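PDB 3Q2K: oxidoreductase from Bordetella pertussis, which binds NADH and a UDP-sugar acid and probably oxidises that sugar on the route to 2,3-diacetamido-2,3-dideoxy-D-mannuronic acid. Local coordinates for residues V36-I41 with I61-P66; L96-P101 with V119-P124; G279-G284 with D292-A297. One frame throughout, in Å; residues are numbered along the deposited sequence.

Contact 1 (V36-I41 with I61-P66); sequences VGCGRI and ICDTNP. With NAI (1,4-dihydronicotinamide adenine dinucleotide), chain U.
Asp-63 and Cys-38 meet where the carboxylate of Asp-63 receives the backbone N-H of the glycine-rich loop: Cys-38 N gives a hydrogen bond of 2.8 Å to Asp-63 OD2, on its anti side. The same OD2 also accepts from the adenosine ribose hydroxyl O3B of NADH, while OD1 takes the neighbouring hydroxyl, NAI O2B, at 2.9 Å. An acidic residue suits this place, since each oxygen can grip one ribose hydroxyl; an acid at the end of the second strand is the classic mark of NAD(H)-binding Rossmann folds. Its CG stands anti to the backbone N (chi1 -160°), bringing the carboxylate over to the loop. Asp-63 OD1 also closes an Asx turn, accepting Asn-65 N at 2.6 Å, which helps fix the carboxylate's rotation.

Gly-37 N bonds almost straight to Cys-62 O at 2.9 Å, the last backbone-to-backbone bond between the two segments. The thiol of Cys-38 lies beside Cys-62 O, SG 3.7 Å from it, and packs on Ile-61. In the dinucleotide-binding loop, Gly-37 has a positive phi (102°), at which a side chain would be jammed against the preceding carbonyl O, and its CA faces the ribose oxygen NAI O4B. Gly-39 CA comes within 3.2 Å of the linking oxygen NAI O5B, which its bare backbone permits. Beyond it, the N-H groups of Arg-40 and Ile-41 each hold a phosphate oxygen, Arg-40 N reaching NAI O2A at 2.8 Å. The guanidinium of Arg-40 makes a salt bridge to the UDP-sugar.

The loop leads from strand 31-36 into helix 42-50. Val-36 is bound along its other edge to Val-97 and Ala-99, helix 66-76 packs against Cys-38 and Ile-61, and helix 84-90 touches Val-36 and Cys-62.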
loop_
_atom_site.group_PDB
_atom_site.type_symbol
_atom_site.label_atom_id
_atom_site.label_comp_id
_atom_site.label_asym_id
_atom_site.label_seq_id
_atom_site.Cartn_x
_atom_site.Cartn_y
_atom_site.Cartn_z
ATOM N N VAL C 36 22.408 22.957 -33.219
ATOM C CA VAL C 36 21.132 23.571 -32.850
ATOM C C VAL C 36 21.210 24.024 -31.392
ATOM O O VAL C 36 21.293 23.205 -30.474
ATOM C CB VAL C 36 20.000 22.545 -32.987
ATOM C CG1 VAL C 36 18.636 23.170 -32.711
ATOM C CG2 VAL C 36 20.079 21.889 -34.359
ATOM N N GLY C 37 21.185 25.338 -31.188
ATOM C CA GLY C 37 21.388 25.953 -29.881
ATOM C C GLY C 37 22.779 26.537 -29.711
ATOM O O GLY C 37 23.763 25.798 -29.622
ATOM N N CYS C 38 22.875 27.862 -29.649
ATOM C CA CYS C 38 24.185 28.500 -29.564
ATOM C C CYS C 38 24.384 29.169 -28.217
ATOM O O CYS C 38 24.725 30.347 -28.143
ATOM C CB CYS C 38 24.366 29.551 -30.659
ATOM S SG CYS C 38 24.104 28.811 -32.285
ATOM N N GLY C 39 24.140 28.412 -27.154
ATOM C CA GLY C 39 24.191 28.984 -25.819
ATOM C C GLY C 39 25.528 28.554 -25.258
ATOM O O GLY C 39 26.468 28.309 -26.009
ATOM N N ARG C 40 25.544 28.375 -23.941
ATOM C CA ARG C 40 26.728 28.077 -23.153
ATOM C C ARG C 40 27.585 26.866 -23.509
ATOM O O ARG C 40 28.802 27.016 -23.468
ATOM C CB ARG C 40 26.334 28.065 -21.676
ATOM C CG ARG C 40 27.539 27.935 -20.772
ATOM C CD ARG C 40 27.239 28.512 -19.397
ATOM N NE ARG C 40 28.500 28.546 -18.662
ATOM C CZ ARG C 40 29.107 27.464 -18.185
ATOM N NH1 ARG C 40 28.534 26.272 -18.312
ATOM N NH2 ARG C 40 30.265 27.566 -17.548
ATOM N N ILE C 41 27.039 25.696 -23.843
ATOM C CA ILE C 41 27.918 24.546 -24.138
ATOM C C ILE C 41 28.284 24.490 -25.621
ATOM O O ILE C 41 29.070 23.640 -26.041
ATOM C CB ILE C 41 27.304 23.173 -23.735
ATOM C CG1 ILE C 41 28.310 22.016 -23.741
ATOM C CG2 ILE C 41 26.141 22.779 -24.631
ATOM C CD1 ILE C 41 29.419 22.203 -22.713
ATOM N N ILE C 61 24.282 26.468 -38.263
ATOM C CA ILE C 61 24.030 26.780 -36.861
ATOM C C ILE C 61 22.622 27.361 -36.805
ATOM O O ILE C 61 22.128 27.989 -37.742
ATOM C CB ILE C 61 25.083 27.755 -36.298
ATOM C CG1 ILE C 61 25.131 29.001 -37.183
ATOM C CG2 ILE C 61 26.470 27.125 -36.261
ATOM C CD1 ILE C 61 26.029 30.081 -36.634
ATOM N N CYS C 62 21.949 27.109 -35.691
ATOM C CA CYS C 62 20.537 27.466 -35.621
ATOM C C CYS C 62 20.375 27.928 -34.182
ATOM O O CYS C 62 20.890 27.249 -33.296
ATOM C CB CYS C 62 19.638 26.249 -35.880
ATOM S SG CYS C 62 17.890 26.580 -35.519
ATOM N N ASP C 63 19.749 29.088 -34.002
ATOM C CA ASP C 63 19.306 29.597 -32.707
ATOM C C ASP C 63 18.064 30.481 -32.818
ATOM O O ASP C 63 17.801 31.080 -33.857
ATOM C CB ASP C 63 20.426 30.301 -31.938
ATOM C CG ASP C 63 20.111 30.383 -30.456
ATOM O OD1 ASP C 63 19.040 30.927 -30.115
ATOM O OD2 ASP C 63 20.902 29.865 -29.638
ATOM N N THR C 64 17.256 30.505 -31.764
ATOM C CA THR C 64 15.946 31.162 -31.759
ATOM C C THR C 64 16.144 32.604 -31.296
ATOM O O THR C 64 15.270 33.467 -31.386
ATOM C CB THR C 64 14.954 30.402 -30.837
ATOM O OG1 THR C 64 14.647 29.146 -31.451
ATOM C CG2 THR C 64 13.628 31.132 -30.645
ATOM N N ASN C 65 17.367 32.832 -30.830
ATOM C CA ASN C 65 17.810 34.090 -30.264
ATOM C C ASN C 65 18.715 34.827 -31.255
ATOM O O ASN C 65 19.863 34.448 -31.504
ATOM C CB ASN C 65 18.529 33.722 -28.970
ATOM C CG ASN C 65 19.093 34.941 -28.283
ATOM O OD1 ASN C 65 20.098 35.511 -28.710
ATOM N ND2 ASN C 65 18.409 35.372 -27.233
ATOM N N PRO C 66 18.173 35.885 -31.875
ATOM C CA PRO C 66 18.869 36.664 -32.893
ATOM C C PRO C 66 20.341 36.873 -32.546
ATOM O O PRO C 66 21.232 36.514 -33.320
ATOM C CB PRO C 66 18.099 37.987 -32.865
ATOM C CG PRO C 66 16.693 37.577 -32.540
ATOM C CD PRO C 66 16.815 36.394 -31.613
HETATM P PA NAI U . 21.774 27.482 -22.766
HETATM O O1A NAI U . 20.699 28.378 -22.287
HETATM O O2A NAI U . 23.171 28.258 -22.549
HETATM O O5B NAI U . 21.912 27.347 -24.366
HETATM C C5B NAI U . 20.605 27.491 -24.912
HETATM C C4B NAI U . 20.554 27.834 -26.396
HETATM O O4B NAI U . 19.476 27.125 -27.021
HETATM C C3B NAI U . 20.212 29.332 -26.282
HETATM O O3B NAI U . 21.106 30.043 -27.143
HETATM C C2B NAI U . 18.707 29.299 -26.668
HETATM O O2B NAI U . 18.281 30.478 -27.357
HETATM C C1B NAI U . 18.770 28.165 -27.715
HETATM N N9A NAI U . 17.408 27.749 -28.004
HETATM C C8A NAI U . 16.322 27.790 -27.186
HETATM N N7A NAI U . 15.311 27.300 -27.847
HETATM C C5A NAI U . 15.653 26.930 -29.102
HETATM C C6A NAI U . 15.006 26.357 -30.215
HETATM N N6A NAI U . 13.668 26.008 -30.186
HETATM N N1A NAI U . 15.745 26.121 -31.295
HETATM C C2A NAI U . 17.038 26.392 -31.340
HETATM N N3A NAI U . 17.678 26.931 -30.324
HETATM C C4A NAI U . 17.031 27.193 -29.196
HETATM O O3 NAI U . 22.002 26.251 -21.765
HETATM P PN NAI U . 23.126 25.181 -22.182
HETATM O O1N NAI U . 23.969 25.132 -20.895
HETATM O O2N NAI U . 24.142 25.450 -23.311
HETATM O O5D NAI U . 22.347 23.766 -22.258
HETATM C C5D NAI U . 23.093 22.918 -23.120
HETATM C C4D NAI U . 22.341 21.603 -23.359
HETATM O O4D NAI U . 23.481 20.722 -23.274
HETATM C C3D NAI U . 21.408 21.208 -22.196
HETATM O O3D NAI U . 20.787 19.941 -22.374
HETATM C C2D NAI U . 22.461 20.983 -21.093
HETATM O O2D NAI U . 21.939 19.989 -20.218
HETATM C C1D NAI U . 23.534 20.235 -21.921
HETATM N N1N NAI U . 24.895 20.452 -21.438
HETATM C C2N NAI U . 25.699 19.411 -21.427
HETATM C C3N NAI U . 27.001 19.591 -20.978
HETATM C C7N NAI U . 27.914 18.436 -20.940
HETATM O O7N NAI U . 28.875 18.461 -20.198
HETATM N N7N NAI U . 27.626 17.370 -21.713
HETATM C C4N NAI U . 27.412 20.847 -20.533
HETATM C C5N NAI U . 26.499 21.884 -20.559
HETATM C C6N NAI U . 25.222 21.663 -21.038
#

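Contact 2 (L96-P101 with V119-P124); sequences LVLATP and VVSEKP. With NAI (1,4-dihydronicotinamide adenine dinucleotide), chain U.
Leu-96 to Leu-98 and Val-119 to Ser-121 run parallel, their axes 4.7 Å apart and inclined by 16°, tied by Val-120 N to Leu-96 O, Leu-98 N to Val-120 O and Glu-122 N to Leu-98 O. Branched apolar residues suit most positions of these buried strands, with Ser-121 the polar exception. On one face Val-97 and Val-120 stand side by side, with Val-97 CG2 4.1 Å from Val-120 CB. On the other, Leu-98 reaches obliquely to Val-119; Leu-98 CD1 and Val-119 CG1 are pressed to 3.4 Å, a tight fit.

Past the strands the chemistry turns polar. Glu-122 starts toward Leu-98, its CB 3.1 Å from Leu-98 O, then bends at chi2 (-71°) and carries its carboxylate to the nicotinamide. There Glu-122 OE2 accepts an N-H from the carboxamide nitrogen NAI N7N at 3.0 Å and, on its anti side, from Lys-123 N at 2.9 Å. The other oxygen, OE1, is taken by His-45 and His-321, fixing the rotation of the group. Lys-123 contributes its carbonyl O to both hydroxyls of the nicotinamide ribose, while its folded side chain brings NZ to 3.1 Å from NAI O2D.

Glu-122, Lys-123 and Pro-124, with a cis peptide before the proline, form the Glu-Lys-Pro signature of the Gfo/Idh/MocA family. OE1 is held by two histidines, leaving OE2 and the lysine carbonyl to grip the nicotinamide and its ribose. Lys-123 NZ bonds to both NADH and the UDP-sugar, consistent with placing the two ligands side by side.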
loop_
_atom_site.group_PDB
_atom_site.type_symbol
_atom_site.label_atom_id
_atom_site.label_comp_id
_atom_site.label_asym_id
_atom_site.label_seq_id
_atom_site.Cartn_x
_atom_site.Cartn_y
_atom_site.Cartn_z
ATOM N N LEU C 96 22.615 16.466 -36.927
ATOM C CA LEU C 96 22.384 17.653 -36.120
ATOM C C LEU C 96 22.699 17.473 -34.641
ATOM O O LEU C 96 22.331 16.485 -34.000
ATOM C CB LEU C 96 20.947 18.110 -36.344
ATOM C CG LEU C 96 21.039 18.680 -37.758
ATOM C CD1 LEU C 96 19.716 18.506 -38.472
ATOM C CD2 LEU C 96 21.377 20.149 -37.594
ATOM N N VAL C 97 23.404 18.458 -34.101
ATOM C CA VAL C 97 23.793 18.404 -32.702
ATOM C C VAL C 97 22.786 19.201 -31.886
ATOM O O VAL C 97 22.489 20.351 -32.219
ATOM C CB VAL C 97 25.194 18.990 -32.480
ATOM C CG1 VAL C 97 25.403 19.128 -30.983
ATOM C CG2 VAL C 97 26.256 18.090 -33.102
ATOM N N LEU C 98 22.250 18.588 -30.835
ATOM C CA LEU C 98 21.169 19.234 -30.088
ATOM C C LEU C 98 21.689 19.779 -28.758
ATOM O O LEU C 98 22.081 19.034 -27.853
ATOM C CB LEU C 98 19.943 18.324 -29.963
ATOM C CG LEU C 98 19.416 17.635 -31.226
ATOM C CD1 LEU C 98 18.302 16.609 -30.945
ATOM C CD2 LEU C 98 18.910 18.707 -32.173
ATOM N N ALA C 99 21.758 21.106 -28.694
ATOM C CA ALA C 99 22.505 21.798 -27.646
ATOM C C ALA C 99 21.523 22.752 -26.992
ATOM O O ALA C 99 21.899 23.774 -26.428
ATOM C CB ALA C 99 23.688 22.546 -28.210
ATOM N N THR C 100 20.247 22.411 -27.141
ATOM C CA THR C 100 19.164 23.217 -26.603
ATOM C C THR C 100 18.792 22.802 -25.174
ATOM O O THR C 100 19.364 21.859 -24.622
ATOM C CB THR C 100 17.943 23.060 -27.524
ATOM O OG1 THR C 100 17.802 21.672 -27.865
ATOM C CG2 THR C 100 18.157 23.900 -28.785
ATOM N N PRO C 101 17.850 23.546 -24.574
ATOM C CA PRO C 101 17.283 23.136 -23.300
ATOM C C PRO C 101 16.875 21.668 -23.438
ATOM O O PRO C 101 16.374 21.272 -24.489
ATOM C CB PRO C 101 16.098 24.091 -23.141
ATOM C CG PRO C 101 16.413 25.306 -23.982
ATOM C CD PRO C 101 17.160 24.716 -25.146
ATOM N N VAL C 119 21.303 12.265 -35.351
ATOM C CA VAL C 119 21.097 13.183 -34.232
ATOM C C VAL C 119 22.158 12.909 -33.180
ATOM O O VAL C 119 22.388 11.752 -32.825
ATOM C CB VAL C 119 19.770 12.923 -33.507
ATOM C CG1 VAL C 119 19.695 13.740 -32.213
ATOM C CG2 VAL C 119 18.603 13.132 -34.457
ATOM N N VAL C 120 22.833 13.971 -32.755
ATOM C CA VAL C 120 23.677 13.892 -31.568
ATOM C C VAL C 120 22.969 14.714 -30.500
ATOM O O VAL C 120 22.977 15.941 -30.581
ATOM C CB VAL C 120 25.113 14.405 -31.789
ATOM C CG1 VAL C 120 25.936 14.254 -30.522
ATOM C CG2 VAL C 120 25.796 13.641 -32.912
ATOM N N SER C 121 22.302 14.066 -29.548
ATOM C CA SER C 121 21.583 14.831 -28.527
ATOM C C SER C 121 22.452 15.078 -27.302
ATOM O O SER C 121 23.134 14.151 -26.853
ATOM C CB SER C 121 20.330 14.081 -28.066
ATOM O OG SER C 121 19.598 14.877 -27.153
ATOM N N GLU C 122 22.447 16.299 -26.773
ATOM C CA GLU C 122 23.124 16.518 -25.495
ATOM C C GLU C 122 22.428 15.792 -24.353
ATOM O O GLU C 122 21.251 15.436 -24.481
ATOM C CB GLU C 122 23.194 18.003 -25.127
ATOM C CG GLU C 122 24.515 18.623 -25.518
ATOM C CD GLU C 122 25.652 18.125 -24.642
ATOM O OE1 GLU C 122 26.821 18.512 -24.862
ATOM O OE2 GLU C 122 25.367 17.339 -23.715
ATOM N N LYS C 123 23.141 15.565 -23.255
ATOM C CA LYS C 123 22.512 14.952 -22.088
ATOM C C LYS C 123 21.602 15.966 -21.402
ATOM O O LYS C 123 21.794 17.170 -21.547
ATOM C CB LYS C 123 23.517 14.278 -21.145
ATOM C CG LYS C 123 24.637 15.153 -20.596
ATOM C CD LYS C 123 24.116 16.508 -20.137
ATOM C CE LYS C 123 23.866 16.657 -18.640
ATOM N NZ LYS C 123 23.580 18.101 -18.361
ATOM N N PRO C 124 20.540 15.482 -20.743
ATOM C CA PRO C 124 20.175 14.092 -20.965
ATOM C C PRO C 124 19.266 14.099 -22.192
ATOM O O PRO C 124 18.865 15.175 -22.649
ATOM C CB PRO C 124 19.352 13.785 -19.716
ATOM C CG PRO C 124 18.586 15.068 -19.531
ATOM C CD PRO C 124 19.582 16.171 -19.858
HETATM P PA NAI U . 21.774 27.482 -22.766
HETATM O O1A NAI U . 20.699 28.378 -22.287
HETATM O O2A NAI U . 23.171 28.258 -22.549
HETATM O O5B NAI U . 21.912 27.347 -24.366
HETATM C C5B NAI U . 20.605 27.491 -24.912
HETATM C C4B NAI U . 20.554 27.834 -26.396
HETATM O O4B NAI U . 19.476 27.125 -27.021
HETATM C C3B NAI U . 20.212 29.332 -26.282
HETATM O O3B NAI U . 21.106 30.043 -27.143
HETATM C C2B NAI U . 18.707 29.299 -26.668
HETATM O O2B NAI U . 18.281 30.478 -27.357
HETATM C C1B NAI U . 18.770 28.165 -27.715
HETATM N N9A NAI U . 17.408 27.749 -28.004
HETATM C C8A NAI U . 16.322 27.790 -27.186
HETATM N N7A NAI U . 15.311 27.300 -27.847
HETATM C C5A NAI U . 15.653 26.930 -29.102
HETATM C C6A NAI U . 15.006 26.357 -30.215
HETATM N N6A NAI U . 13.668 26.008 -30.186
HETATM N N1A NAI U . 15.745 26.121 -31.295
HETATM C C2A NAI U . 17.038 26.392 -31.340
HETATM N N3A NAI U . 17.678 26.931 -30.324
HETATM C C4A NAI U . 17.031 27.193 -29.196
HETATM O O3 NAI U . 22.002 26.251 -21.765
HETATM P PN NAI U . 23.126 25.181 -22.182
HETATM O O1N NAI U . 23.969 25.132 -20.895
HETATM O O2N NAI U . 24.142 25.450 -23.311
HETATM O O5D NAI U . 22.347 23.766 -22.258
HETATM C C5D NAI U . 23.093 22.918 -23.120
HETATM C C4D NAI U . 22.341 21.603 -23.359
HETATM O O4D NAI U . 23.481 20.722 -23.274
HETATM C C3D NAI U . 21.408 21.208 -22.196
HETATM O O3D NAI U . 20.787 19.941 -22.374
HETATM C C2D NAI U . 22.461 20.983 -21.093
HETATM O O2D NAI U . 21.939 19.989 -20.218
HETATM C C1D NAI U . 23.534 20.235 -21.921
HETATM N N1N NAI U . 24.895 20.452 -21.438
HETATM C C2N NAI U . 25.699 19.411 -21.427
HETATM C C3N NAI U . 27.001 19.591 -20.978
HETATM C C7N NAI U . 27.914 18.436 -20.940
HETATM O O7N NAI U . 28.875 18.461 -20.198
HETATM N N7N NAI U . 27.626 17.370 -21.713
HETATM C C4N NAI U . 27.412 20.847 -20.533
HETATM C C5N NAI U . 26.499 21.884 -20.559
HETATM C C6N NAI U . 25.222 21.663 -21.038
#

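Contact 3 (G279-G284 with D292-A297); sequences GTVRVG and DEWKFA
A beta hairpin of the C-terminal domain is closed here, strand 279-284 running antiparallel to strand 290-296 with a classic beta bulge: Asp-292 and Glu-293 together face Arg-282. Arg-282 O takes Asp-292 N at 2.9 Å and Glu-293 N only weakly at 3.4 Å. Further along, Thr-280 and Lys-295 form a regular hydrogen-bonded pair, Thr-280 N meeting Lys-295 O at 2.7 Å.

Val-281, Trp-294 and Phe-296 share one face. Val-281 CG2 touches both aromatic side chains, 3.4 Å from Trp-294 CE3 and 3.6 Å from Phe-296 CZ; beta-branched valine suits a strand and offers one methyl to both rings. Phe-296 turns its edge to a face of the indole, CE2 above the plane and shifted toward the rim. Swung beside its backbone N (chi1 -72°), the Phe-296 ring leans across Gly-279; Gly-279 CA lies 3.4 Å from Phe-296 CD1, a place that suits a residue without a side chain.

On the opposite face Thr-280 CG2 lies 4.0 Å from Lys-295 CD, the two side chains running the same way, and Arg-282 packs CB to CB with Glu-293. This face meets the second subunit: Arg-282 makes salt bridges to Glu-269 of its own chain and to Glu-269 of the second subunit, whose Leu-268 packs on Thr-280. The aromatic face lies against helix 156-166, and strand 269-276 pairs with the far edge of 279-284.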
loop_
_atom_site.group_PDB
_atom_site.type_symbol
_atom_site.label_atom_id
_atom_site.label_comp_id
_atom_site.label_asym_id
_atom_site.label_seq_id
_atom_site.Cartn_x
_atom_site.Cartn_y
_atom_site.Cartn_z
ATOM N N GLY C 279 38.426 -6.530 -4.748
ATOM C CA GLY C 279 38.800 -5.283 -5.407
ATOM C C GLY C 279 38.206 -4.151 -4.586
ATOM O O GLY C 279 37.126 -4.232 -4.007
ATOM N N THR C 280 38.925 -3.043 -4.495
ATOM C CA THR C 280 38.399 -1.843 -3.875
ATOM C C THR C 280 38.852 -0.673 -4.741
ATOM O O THR C 280 40.021 -0.536 -5.087
ATOM C CB THR C 280 39.030 -1.727 -2.489
ATOM O OG1 THR C 280 38.264 -2.536 -1.586
ATOM C CG2 THR C 280 39.098 -0.256 -2.093
ATOM N N VAL C 281 37.929 0.163 -5.194
ATOM C CA VAL C 281 38.324 1.273 -6.049
ATOM C C VAL C 281 37.558 2.525 -5.635
ATOM O O VAL C 281 36.365 2.472 -5.328
ATOM C CB VAL C 281 38.157 0.981 -7.557
ATOM C CG1 VAL C 281 38.134 2.245 -8.395
ATOM C CG2 VAL C 281 39.352 0.151 -8.010
ATOM N N ARG C 282 38.276 3.641 -5.627
ATOM C CA ARG C 282 37.662 4.934 -5.365
ATOM C C ARG C 282 38.202 5.948 -6.365
ATOM O O ARG C 282 39.399 6.056 -6.630
ATOM C CB ARG C 282 37.880 5.350 -3.910
ATOM C CG ARG C 282 37.545 6.805 -3.634
ATOM C CD ARG C 282 37.266 6.966 -2.153
ATOM N NE ARG C 282 36.584 8.233 -1.929
ATOM C CZ ARG C 282 35.673 8.385 -0.975
ATOM N NH1 ARG C 282 35.069 9.556 -0.806
ATOM N NH2 ARG C 282 35.373 7.333 -0.222
ATOM N N VAL C 283 37.265 6.652 -6.987
ATOM C CA VAL C 283 37.593 7.645 -7.990
ATOM C C VAL C 283 37.019 8.928 -7.404
ATOM O O VAL C 283 35.803 9.130 -7.386
ATOM C CB VAL C 283 37.028 7.358 -9.399
ATOM C CG1 VAL C 283 37.737 8.212 -10.449
ATOM C CG2 VAL C 283 37.176 5.906 -9.847
ATOM N N GLY C 284 37.927 9.763 -6.909
ATOM C CA GLY C 284 37.577 11.091 -6.418
ATOM C C GLY C 284 37.894 12.249 -7.336
ATOM O O GLY C 284 37.934 12.106 -8.561
ATOM N N ASP C 292 41.859 7.558 -6.267
ATOM C CA ASP C 292 42.492 7.595 -4.950
ATOM C C ASP C 292 42.822 6.251 -4.311
ATOM O O ASP C 292 43.862 6.113 -3.668
ATOM C CB ASP C 292 41.673 8.398 -3.936
ATOM C CG ASP C 292 41.651 9.869 -4.266
ATOM O OD1 ASP C 292 42.701 10.426 -4.653
ATOM O OD2 ASP C 292 40.544 10.429 -4.152
ATOM N N GLU C 293 41.926 5.278 -4.425
ATOM C CA GLU C 293 42.182 3.995 -3.779
ATOM C C GLU C 293 42.068 2.960 -4.891
ATOM O O GLU C 293 41.329 3.085 -5.868
ATOM C CB GLU C 293 41.229 3.730 -2.606
ATOM C CG GLU C 293 41.895 3.141 -1.360
ATOM C CD GLU C 293 42.455 4.168 -0.385
ATOM O OE1 GLU C 293 42.025 5.344 -0.417
ATOM O OE2 GLU C 293 43.317 3.796 0.442
ATOM N N TRP C 294 42.904 1.938 -4.802
ATOM C CA TRP C 294 42.914 1.007 -5.917
ATOM C C TRP C 294 43.684 -0.206 -5.407
ATOM O O TRP C 294 44.910 -0.174 -5.334
ATOM C CB TRP C 294 43.474 1.678 -7.175
ATOM C CG TRP C 294 43.706 0.772 -8.361
ATOM C CD1 TRP C 294 44.659 -0.202 -8.479
ATOM C CD2 TRP C 294 42.940 0.716 -9.572
ATOM N NE1 TRP C 294 44.548 -0.846 -9.690
ATOM C CE2 TRP C 294 43.487 -0.308 -10.371
ATOM C CE3 TRP C 294 41.824 1.414 -10.043
ATOM C CZ2 TRP C 294 42.976 -0.631 -11.628
ATOM C CZ3 TRP C 294 41.304 1.073 -11.276
ATOM C CH2 TRP C 294 41.882 0.067 -12.065
ATOM N N LYS C 295 42.945 -1.224 -4.975
ATOM C CA LYS C 295 43.499 -2.431 -4.376
ATOM C C LYS C 295 42.762 -3.657 -4.904
ATOM O O LYS C 295 41.538 -3.634 -4.794
ATOM C CB LYS C 295 43.240 -2.359 -2.872
ATOM C CG LYS C 295 43.653 -1.040 -2.229
ATOM C CD LYS C 295 42.863 -0.812 -0.947
ATOM C CE LYS C 295 43.536 0.110 0.056
ATOM N NZ LYS C 295 42.996 -0.268 1.395
ATOM N N PHE C 296 43.483 -4.665 -5.399
ATOM C CA PHE C 296 42.993 -5.897 -6.022
ATOM C C PHE C 296 43.737 -7.152 -5.571
ATOM O O PHE C 296 44.919 -7.087 -5.244
ATOM C CB PHE C 296 43.082 -5.814 -7.546
ATOM C CG PHE C 296 42.060 -4.890 -8.130
ATOM C CD1 PHE C 296 40.731 -5.277 -8.234
ATOM C CD2 PHE C 296 42.442 -3.633 -8.567
ATOM C CE1 PHE C 296 39.776 -4.385 -8.728
ATOM C CE2 PHE C 296 41.505 -2.733 -9.051
ATOM C CZ PHE C 296 40.170 -3.118 -9.148
ATOM N N ALA C 297 43.078 -8.305 -5.521
ATOM C CA ALA C 297 43.748 -9.482 -4.963
ATOM C C ALA C 297 44.896 -9.927 -5.860
ATOM O O ALA C 297 45.821 -10.608 -5.422
ATOM C CB ALA C 297 42.789 -10.642 -4.779
#

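Contacts 1 and 2 belong to one parallel Rossmann sheet: strand 31-36 lies between strands 56-62 and 95-98, and Val-36 pairs with both Val-97 and Ala-99. Both are buried and give way at their C-terminal ends to cofactor-binding loops, but contact 1 mainly holds the adenosine ribose and diphosphate, through backbone N-H groups and an acid, and contact 2 mainly the nicotinamide half, through Glu-122 and Lys-123, though Ile-41 touches the nicotinamide and Thr-100 the adenine. Contact 3 is about 34 Å from contact 2, centre to centre, across the chain's centre. Partly buried, antiparallel and away from the annotated sites, it trades ligand chemistry for aromatic packing and charges shared with another subunit.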